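S.cerevisiae chromosome XVI reading frame ORF YPL253c (Saccharomyces cerevisiae, PDB 2O0A) recruits the minus-end-directed kinesin Kar3 to microtubules, and through this C-terminal motor-like domain, which lacks a nucleotide-binding site, modulates how Kar3 interacts with them. Local coordinates at residues Q78-S81 with V82-D85. Numbering follows the deposited sequence.
Sequences QEYS and VYHD
Asp-85 N donates to Ser-81 O at 2.8 Å, and one residue back His-84 N reaches Tyr-80 O almost straight, at 172°. Before these two regular i to i+4 bonds the helix is kinked, and two waters are built into its backbone. One accepts from Val-82 N at 3.0 Å and donates to Gln-78 O; the other joins Tyr-83 N to Glu-79 O in the same way, so both amides are satisfied in place of the direct i to i+4 bonds to Gln-78 O and Glu-79 O. The segment belongs to helix 72-89 of a kinesin motor fold, packed between the N-terminal helix 4-23, helix 105-116 and the central sheet. With CG anti to the backbone N (chi1 179°), Tyr-80 sends its ring obliquely toward the following turn. Its CE1 lies 3.5 Å from CD2 at the edge of the Tyr-83 ring, the planes inclined at 59°, while CE2 touches His-84 CB at 3.7 Å. A third water, in the plane of the Tyr-80 ring, bridges Tyr-80 OH (2.7 Å) and His-84 ND1 (2.8 Å). A leucine in place of Tyr-80 would probably leave this water without its hydroxyl partner and the Tyr-83 edge without the ring carbon that rests on it. Phe-265 meets both tyrosine rings, Tyr-83 OH bonds to Asn-95 O, and Asp-85 OD1 pairs with Tyr-122 OH.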
loop_
_atom_site.group_PDB
_atom_site.type_symbol
_atom_site.label_atom_id
_atom_site.label_comp_id
_atom_site.label_asym_id
_atom_site.label_seq_id
_atom_site.Cartn_x
_atom_site.Cartn_y
_atom_site.Cartn_z
ATOM N N GLN A 78 -5.073 -11.953 5.423
ATOM C CA GLN A 78 -4.206 -13.097 5.124
ATOM C C GLN A 78 -2.813 -12.689 4.659
ATOM O O GLN A 78 -1.808 -13.276 5.068
ATOM C CB GLN A 78 -4.900 -13.968 4.067
ATOM C CG GLN A 78 -4.118 -15.138 3.494
ATOM C CD GLN A 78 -4.977 -15.913 2.509
ATOM O OE1 GLN A 78 -6.012 -16.482 2.882
ATOM N NE2 GLN A 78 -4.572 -15.920 1.251
ATOM N N GLU A 79 -2.754 -11.705 3.776
ATOM C CA GLU A 79 -1.508 -11.424 3.076
ATOM C C GLU A 79 -0.739 -10.260 3.668
ATOM O O GLU A 79 0.489 -10.246 3.608
ATOM C CB GLU A 79 -1.775 -11.135 1.593
ATOM C CG GLU A 79 -2.431 -12.309 0.812
ATOM C CD GLU A 79 -1.551 -13.558 0.764
ATOM O OE1 GLU A 79 -0.316 -13.443 0.934
ATOM O OE2 GLU A 79 -2.121 -14.652 0.537
ATOM N N TYR A 80 -1.466 -9.293 4.242
ATOM C CA TYR A 80 -0.860 -8.047 4.716
ATOM C C TYR A 80 -0.688 -7.991 6.240
ATOM O O TYR A 80 0.210 -7.295 6.732
ATOM C CB TYR A 80 -1.756 -6.895 4.242
ATOM C CG TYR A 80 -1.311 -5.522 4.647
ATOM C CD1 TYR A 80 -0.243 -4.892 4.010
ATOM C CD2 TYR A 80 -1.995 -4.830 5.649
ATOM C CE1 TYR A 80 0.145 -3.621 4.375
ATOM C CE2 TYR A 80 -1.607 -3.555 6.009
ATOM C CZ TYR A 80 -0.555 -2.963 5.374
ATOM O OH TYR A 80 -0.188 -1.702 5.764
ATOM N N SER A 81 -1.515 -8.736 6.961
ATOM C CA SER A 81 -1.608 -8.571 8.417
ATOM C C SER A 81 -0.324 -8.893 9.190
ATOM O O SER A 81 -0.055 -8.273 10.213
ATOM C CB SER A 81 -2.778 -9.378 8.991
ATOM O OG SER A 81 -2.516 -10.752 8.879
ATOM N N VAL A 82 0.478 -9.847 8.726
ATOM C CA VAL A 82 1.737 -10.140 9.425
ATOM C C VAL A 82 2.701 -8.933 9.423
ATOM O O VAL A 82 3.272 -8.563 10.462
ATOM C CB VAL A 82 2.420 -11.406 8.853
ATOM C CG1 VAL A 82 3.755 -11.632 9.528
ATOM C CG2 VAL A 82 1.506 -12.630 9.010
ATOM N N TYR A 83 2.860 -8.308 8.259
ATOM C CA TYR A 83 3.637 -7.078 8.142
ATOM C C TYR A 83 3.055 -5.958 9.019
ATOM O O TYR A 83 3.777 -5.289 9.769
ATOM C CB TYR A 83 3.639 -6.661 6.677
ATOM C CG TYR A 83 4.051 -5.240 6.391
ATOM C CD1 TYR A 83 5.389 -4.865 6.428
ATOM C CD2 TYR A 83 3.097 -4.256 6.079
ATOM C CE1 TYR A 83 5.787 -3.569 6.150
ATOM C CE2 TYR A 83 3.477 -2.947 5.788
ATOM C CZ TYR A 83 4.825 -2.604 5.822
ATOM O OH TYR A 83 5.253 -1.344 5.530
ATOM N N HIS A 84 1.746 -5.740 8.897
ATOM C CA HIS A 84 1.069 -4.707 9.658
ATOM C C HIS A 84 1.260 -4.900 11.157
ATOM O O HIS A 84 1.641 -3.964 11.852
ATOM C CB HIS A 84 -0.418 -4.718 9.293
ATOM C CG HIS A 84 -1.270 -3.896 10.204
ATOM N ND1 HIS A 84 -1.437 -2.539 10.052
ATOM C CD2 HIS A 84 -1.998 -4.248 11.292
ATOM C CE1 HIS A 84 -2.237 -2.087 11.006
ATOM N NE2 HIS A 84 -2.596 -3.107 11.765
ATOM N N ASP A 85 1.029 -6.119 11.623
ATOM C CA ASP A 85 1.136 -6.424 13.049
ATOM C C ASP A 85 2.560 -6.212 13.532
ATOM O O ASP A 85 2.772 -5.647 14.604
ATOM C CB ASP A 85 0.688 -7.856 13.344
ATOM C CG ASP A 85 -0.815 -8.053 13.228
ATOM O OD1 ASP A 85 -1.569 -7.054 13.149
ATOM O OD2 ASP A 85 -1.240 -9.225 13.243
HETATM O O HOH W 1 0.213 -11.793 6.399
HETATM O O HOH W 2 2.387 -9.880 5.693
HETATM O O HOH W 3 -1.653 -0.814 7.853
#